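PDB 1W7C: lysyl oxidase from Pichia pastoris, which probably oxidises primary amines, including the side-chain amines of lysine residues, using a copper ion and a topaquinone cofactor. Local coordinates for residues A[319-324]-A[442-447]; A[410-415]-A[419-424]. All coordinates share one frame; numbering follows the deposited sequence.

Contact 1 of 2, residues A[319-324]-A[442-447]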
loop_
_atom_site.group_PDB
_atom_site.type_symbol
_atom_site.label_atom_id
_atom_site.label_comp_id
_atom_site.label_asym_id
_atom_site.label_seq_id
_atom_site.Cartn_x
_atom_site.Cartn_y
_atom_site.Cartn_z
ATOM N N ILE A 319 3.252 22.004 4.112
ATOM C CA ILE A 319 1.939 22.266 3.540
ATOM C C ILE A 319 0.818 21.780 4.453
ATOM O O ILE A 319 0.958 20.769 5.143
ATOM C CB ILE A 319 1.824 21.647 2.147
ATOM C CG1 ILE A 319 0.871 22.441 1.264
ATOM C CG2 ILE A 319 1.399 20.166 2.195
ATOM C CD1 ILE A 319 0.903 22.027 -0.212
ATOM N N SER A 320 -0.291 22.509 4.428
ATOM C CA SER A 320 -1.550 22.103 5.068
ATOM C C SER A 320 -2.662 22.377 4.041
ATOM O O SER A 320 -2.513 23.175 3.107
ATOM C CB SER A 320 -1.859 22.995 6.269
ATOM O OG SER A 320 -0.987 22.770 7.327
ATOM N N PHE A 321 -3.800 21.721 4.271
ATOM C CA PHE A 321 -4.973 21.846 3.418
ATOM C C PHE A 321 -6.160 22.302 4.257
ATOM O O PHE A 321 -6.392 21.752 5.342
ATOM C CB PHE A 321 -5.315 20.506 2.775
ATOM C CG PHE A 321 -4.230 19.964 1.898
ATOM C CD1 PHE A 321 -3.218 19.191 2.452
ATOM C CD2 PHE A 321 -4.212 20.216 0.554
ATOM C CE1 PHE A 321 -2.191 18.727 1.661
ATOM C CE2 PHE A 321 -3.190 19.739 -0.257
ATOM C CZ PHE A 321 -2.196 18.985 0.283
ATOM N N TYR A 322 -6.955 23.223 3.699
ATOM C CA TYR A 322 -8.137 23.717 4.378
ATOM C C TYR A 322 -9.327 23.683 3.440
ATOM O O TYR A 322 -9.213 23.874 2.211
ATOM C CB TYR A 322 -7.908 25.144 4.921
ATOM C CG TYR A 322 -6.997 25.182 6.100
ATOM C CD1 TYR A 322 -5.626 25.361 5.949
ATOM C CD2 TYR A 322 -7.485 25.013 7.371
ATOM C CE1 TYR A 322 -4.771 25.333 7.084
ATOM C CE2 TYR A 322 -6.668 25.008 8.468
ATOM C CZ TYR A 322 -5.317 25.188 8.322
ATOM O OH TYR A 322 -4.534 25.193 9.459
ATOM N N ASP A 323 -10.499 23.472 4.050
ATOM C CA ASP A 323 -11.767 23.513 3.290
ATOM C C ASP A 323 -11.777 22.554 2.116
ATOM O O ASP A 323 -12.060 22.929 0.985
ATOM C CB ASP A 323 -12.090 24.956 2.848
ATOM C CG ASP A 323 -13.538 25.145 2.513
ATOM O OD1 ASP A 323 -13.828 26.002 1.635
ATOM O OD2 ASP A 323 -14.422 24.478 3.098
ATOM N N ILE A 324 -11.446 21.305 2.377
ATOM C CA ILE A 324 -11.439 20.286 1.342
ATOM C C ILE A 324 -12.873 19.899 1.045
ATOM O O ILE A 324 -13.575 19.387 1.919
ATOM C CB ILE A 324 -10.645 19.020 1.716
ATOM C CG1 ILE A 324 -9.212 19.376 2.092
ATOM C CG2 ILE A 324 -10.667 18.053 0.517
ATOM C CD1 ILE A 324 -8.360 18.209 2.513
ATOM N N PHE A 442 6.229 13.701 0.658
ATOM C CA PHE A 442 4.831 13.755 1.105
ATOM C C PHE A 442 3.933 13.844 -0.109
ATOM O O PHE A 442 4.168 14.676 -0.994
ATOM C CB PHE A 442 4.587 14.981 1.981
ATOM C CG PHE A 442 5.438 15.030 3.238
ATOM C CD1 PHE A 442 6.532 15.885 3.273
ATOM C CD2 PHE A 442 5.168 14.260 4.348
ATOM C CE1 PHE A 442 7.323 15.951 4.405
ATOM C CE2 PHE A 442 5.950 14.336 5.456
ATOM C CZ PHE A 442 7.034 15.175 5.480
ATOM N N LEU A 443 2.909 12.997 -0.165
ATOM C CA LEU A 443 1.990 12.972 -1.293
ATOM C C LEU A 443 0.550 12.927 -0.776
ATOM O O LEU A 443 0.234 12.196 0.138
ATOM C CB LEU A 443 2.288 11.768 -2.191
ATOM C CG LEU A 443 1.488 11.684 -3.468
ATOM C CD1 LEU A 443 1.835 12.806 -4.424
ATOM C CD2 LEU A 443 1.713 10.351 -4.137
ATOM N N TYR A 444 -0.305 13.703 -1.435
ATOM C CA TYR A 444 -1.734 13.762 -1.216
ATOM C C TYR A 444 -2.364 13.466 -2.590
ATOM O O TYR A 444 -2.150 14.216 -3.538
ATOM C CB TYR A 444 -2.134 15.140 -0.664
ATOM C CG TYR A 444 -1.482 15.450 0.631
ATOM C CD1 TYR A 444 -0.194 15.947 0.696
ATOM C CD2 TYR A 444 -2.135 15.199 1.833
ATOM C CE1 TYR A 444 0.458 16.143 1.929
ATOM C CE2 TYR A 444 -1.501 15.408 3.049
ATOM C CZ TYR A 444 -0.235 15.916 3.103
ATOM O OH TYR A 444 0.334 16.122 4.346
ATOM N N LYS A 445 -3.149 12.377 -2.660
ATOM C CA LYS A 445 -3.648 11.836 -3.917
ATOM C C LYS A 445 -5.169 11.743 -3.844
ATOM O O LYS A 445 -5.723 11.075 -2.957
ATOM C CB LYS A 445 -3.023 10.454 -4.101
ATOM C CG LYS A 445 -3.449 9.793 -5.418
ATOM C CD LYS A 445 -2.949 8.342 -5.524
ATOM C CE LYS A 445 -1.417 8.247 -5.717
ATOM N NZ LYS A 445 -0.908 8.833 -6.977
ATOM N N PHE A 446 -5.832 12.437 -4.746
ATOM C CA PHE A 446 -7.275 12.565 -4.786
ATOM C C PHE A 446 -7.861 11.758 -5.959
ATOM O O PHE A 446 -7.317 11.817 -7.047
ATOM C CB PHE A 446 -7.696 14.042 -4.971
ATOM C CG PHE A 446 -7.210 14.975 -3.854
ATOM C CD1 PHE A 446 -5.901 15.442 -3.833
ATOM C CD2 PHE A 446 -8.069 15.407 -2.879
ATOM C CE1 PHE A 446 -5.466 16.311 -2.855
ATOM C CE2 PHE A 446 -7.628 16.253 -1.883
ATOM C CZ PHE A 446 -6.349 16.674 -1.853
ATOM N N PHE A 447 -8.932 11.021 -5.678
ATOM C CA PHE A 447 -9.547 10.099 -6.649
ATOM C C PHE A 447 -10.922 10.582 -7.103
ATOM O O PHE A 447 -11.599 11.367 -6.404
ATOM C CB PHE A 447 -9.693 8.732 -6.012
ATOM C CG PHE A 447 -8.377 8.027 -5.699
ATOM C CD1 PHE A 447 -7.890 7.035 -6.538
ATOM C CD2 PHE A 447 -7.648 8.355 -4.558
ATOM C CE1 PHE A 447 -6.720 6.360 -6.218
ATOM C CE2 PHE A 447 -6.494 7.688 -4.244
ATOM C CZ PHE A 447 -6.027 6.681 -5.087
HETATM O O HOH W 1 -0.468 18.440 5.716
#
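Phe-321 and Tyr-444 both carry CG anti to their own carbonyl carbon, beside the backbone N (chi1 -61° and -60°), which sends the two rings from facing strands into the space between them. There the edge of Phe-321 comes down on the face of Tyr-444. Phe-321 CE1 sits over the centre of the tyrosine ring, 3.3 Å above its plane, and 3.5 Å from Tyr-444 CG. With the ring planes at 53°, this is an edge-to-face pair leaning well away from a strict T. Beside it, the methyl CG2 of Ile-319 reaches Tyr-444 CE1 at 4.1 Å, the two side chains running antiparallel past one another.

Strands 318-326 and 440-446 belong to the enzyme domain of the copper amine oxidases, a beta sandwich. They meet through side chains, with no direct hydrogen bond between the segments, and the CA atoms of Phe-321 and Tyr-444 stand 9.9 Å apart. Phe-309 pads the same layer, edge-to-face with Phe-321 and stacked with Phe-446.

One water supplies the polar link: it donates to Ile-319 O (2.8 Å) and is also hydrogen-bonded to Tyr-444 OH (2.8 Å), tying the end of the phenol to the opposite backbone. A leucine in place of Tyr-444 would probably cost this water its bond to the phenol oxygen and leave Phe-321 CE1 without a ring face to rest on. Further along, past the corner that the chain turns at Asp-323, Ile-324 CG2 meets Phe-446 CE2 at 4.3 Å, near the plane of that ring and at its edge.

Contact 2 of 2, residues A[410-415]-A[419-424]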
loop_
_atom_site.group_PDB
_atom_site.type_symbol
_atom_site.label_atom_id
_atom_site.label_comp_id
_atom_site.label_asym_id
_atom_site.label_seq_id
_atom_site.Cartn_x
_atom_site.Cartn_y
_atom_site.Cartn_z
ATOM N N LEU A 410 -9.879 2.439 -12.456
ATOM C CA LEU A 410 -10.592 2.678 -11.198
ATOM C C LEU A 410 -11.579 1.554 -10.920
ATOM O O LEU A 410 -11.749 1.155 -9.780
ATOM C CB LEU A 410 -11.277 4.055 -11.217
ATOM C CG LEU A 410 -12.009 4.437 -9.915
ATOM C CD1 LEU A 410 -11.080 4.422 -8.713
ATOM C CD2 LEU A 410 -12.599 5.822 -10.114
ATOM N N LEU A 411 -12.245 1.079 -11.969
ATOM C CA LEU A 411 -13.141 -0.073 -11.870
ATOM C C LEU A 411 -13.336 -0.671 -13.260
ATOM O O LEU A 411 -12.912 -0.098 -14.266
ATOM C CB LEU A 411 -14.472 0.285 -11.190
ATOM C CG LEU A 411 -15.458 1.196 -11.895
ATOM C CD1 LEU A 411 -16.106 0.562 -13.120
ATOM C CD2 LEU A 411 -16.556 1.638 -10.948
ATOM N N ARG A 412 -13.923 -1.857 -13.291
ATOM C CA ARG A 412 -14.338 -2.441 -14.550
ATOM C C ARG A 412 -15.344 -3.546 -14.311
ATOM O O ARG A 412 -15.418 -4.096 -13.205
ATOM C CB ARG A 412 -13.129 -3.077 -15.284
ATOM C CG ARG A 412 -12.736 -4.437 -14.671
ATOM C CD ARG A 412 -11.514 -5.118 -15.286
ATOM N NE ARG A 412 -11.477 -5.047 -16.751
ATOM C CZ ARG A 412 -12.291 -5.694 -17.565
ATOM N NH1 ARG A 412 -13.231 -6.475 -17.065
ATOM N NH2 ARG A 412 -12.177 -5.515 -18.886
ATOM N N HIS A 413 -16.030 -3.918 -15.398
ATOM C CA HIS A 413 -16.691 -5.206 -15.443
ATOM C C HIS A 413 -16.870 -5.677 -16.877
ATOM O O HIS A 413 -17.184 -4.886 -17.748
ATOM C CB HIS A 413 -18.047 -5.215 -14.687
ATOM C CG HIS A 413 -18.671 -6.568 -14.610
ATOM N ND1 HIS A 413 -18.051 -7.639 -14.004
ATOM C CD2 HIS A 413 -19.851 -7.037 -15.091
ATOM C CE1 HIS A 413 -18.832 -8.699 -14.094
ATOM N NE2 HIS A 413 -19.926 -8.366 -14.760
ATOM N N THR A 414 -16.740 -6.985 -17.072
ATOM C CA THR A 414 -17.096 -7.646 -18.326
ATOM C C THR A 414 -18.222 -8.621 -18.036
ATOM O O THR A 414 -18.100 -9.491 -17.199
ATOM C CB THR A 414 -15.886 -8.385 -18.915
ATOM O OG1 THR A 414 -14.882 -7.426 -19.273
ATOM C CG2 THR A 414 -16.234 -9.162 -20.162
ATOM N N GLY A 415 -19.299 -8.493 -18.795
ATOM C CA GLY A 415 -20.329 -9.517 -18.779
ATOM C C GLY A 415 -21.436 -9.164 -19.707
ATOM O O GLY A 415 -21.481 -8.059 -20.169
ATOM N N SER A 419 -18.112 -4.690 -22.054
ATOM C CA SER A 419 -17.075 -4.393 -21.086
ATOM C C SER A 419 -17.119 -2.925 -20.773
ATOM O O SER A 419 -17.185 -2.103 -21.689
ATOM C CB SER A 419 -15.690 -4.751 -21.621
ATOM O OG SER A 419 -15.507 -6.139 -21.698
ATOM N N ALA A 420 -17.110 -2.608 -19.491
ATOM C CA ALA A 420 -17.180 -1.231 -19.028
ATOM C C ALA A 420 -15.959 -0.997 -18.146
ATOM O O ALA A 420 -15.738 -1.722 -17.204
ATOM C CB ALA A 420 -18.463 -1.029 -18.242
ATOM N N ILE A 421 -15.102 -0.058 -18.509
ATOM C CA ILE A 421 -13.879 0.227 -17.755
ATOM C C ILE A 421 -13.761 1.738 -17.539
ATOM O O ILE A 421 -13.937 2.498 -18.484
ATOM C CB ILE A 421 -12.575 -0.292 -18.510
ATOM C CG1 ILE A 421 -12.738 -1.716 -19.043
ATOM C CG2 ILE A 421 -11.355 -0.166 -17.598
ATOM C CD1 ILE A 421 -11.729 -2.079 -20.019
ATOM N N THR A 422 -13.419 2.131 -16.322
ATOM C CA THR A 422 -13.190 3.518 -15.973
ATOM C C THR A 422 -11.726 3.710 -15.649
ATOM O O THR A 422 -11.163 2.958 -14.873
ATOM C CB THR A 422 -14.036 3.894 -14.752
ATOM O OG1 THR A 422 -15.423 3.810 -15.110
ATOM C CG2 THR A 422 -13.762 5.349 -14.351
ATOM N N GLN A 423 -11.110 4.692 -16.276
ATOM C CA GLN A 423 -9.724 5.076 -16.002
ATOM C C GLN A 423 -9.593 5.681 -14.608
ATOM O O GLN A 423 -10.571 6.042 -13.963
ATOM C CB GLN A 423 -9.188 6.050 -17.067
ATOM C CG GLN A 423 -9.246 5.533 -18.457
ATOM C CD GLN A 423 -8.719 6.554 -19.418
ATOM O OE1 GLN A 423 -9.469 7.390 -19.880
ATOM N NE2 GLN A 423 -7.432 6.517 -19.696
ATOM N N ASN A 424 -8.355 5.810 -14.170
ATOM C CA ASN A 424 -8.038 6.246 -12.803
ATOM C C ASN A 424 -7.013 7.392 -12.789
ATOM O O ASN A 424 -5.927 7.250 -12.280
ATOM C CB ASN A 424 -7.494 5.036 -12.034
ATOM C CG ASN A 424 -7.499 5.177 -10.538
ATOM O OD1 ASN A 424 -8.052 6.112 -9.949
ATOM N ND2 ASN A 424 -6.906 4.166 -9.882
#
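A beta hairpin is formed here, strand 411-415 running antiparallel to the start of strand 418-433. It is one of the arms with which a copper amine oxidase subunit reaches over its partner in the dimer. Leu-411 with Thr-422 and His-413 with Ala-420 are the hydrogen-bonded pairs, while Arg-412 with Ile-421 and Thr-414 with Ser-419 are non-hydrogen-bonded. His-413 N donates to Ala-420 O and Ala-420 N to His-413 O, each 2.9 Å. Thr-422 N donates to Leu-411 O, and at the base Leu-410 N reaches Thr-422 O at 2.8 Å. Here the Leu-410 side chain lies roughly perpendicular to that of Asn-424, its CD1 3.7 Å from Asn-424 OD1; nearby, the buried Gln-423 O has no hydrogen-bonding partner in the model.

On the face with Leu-411 and His-413, the OG1 of Thr-422 bonds to Arg-687, and both imidazole nitrogens of His-413 go to the second subunit, ND1 to Asp-439 and NE2 to Asp-200. Asp-439 of that subunit is next in sequence to its topaquinone.

On the other face, Arg-412 starts with CG between the backbone N and the carbonyl carbon (chi1 77°), then bends at chi3 and lies alongside Ile-421, its NH2 3.6 Å from Ile-421 CD1. Its guanidinium forms salt bridges to Asp-374 and Asp-439 of the second subunit. Ser-419 OG is hydrogen-bonded to Tyr-728 of that subunit and, at 2.8 Å, to Thr-414 OG1. That threonine oxygen also accepts a bond from Arg-412 NH1, 2.9 Å long, in the guanidinium plane and fairly straight, with 160° at the hydrogen.

Both contacts are buried, but by different means. Contact 1 is domain core, its centre about 13 Å from that of the chain, and joins facing layers through aromatic and aliphatic side chains, with a single water as its polar bridge. Contact 2 is peripheral, its centre about 35 Å out, in an arm against the second subunit; it pairs neighbouring strands by backbone hydrogen bonds, and Arg-412, His-413 and Ser-419 find partners on that subunit. Strands 418-433 and 440-446 follow each other in the chain and are neighbours in the sheet, so the arm grows out of the layer that packs in contact 1. The two meet where Phe-447 CD1 lies 3.5 Å from Asn-424 OD1.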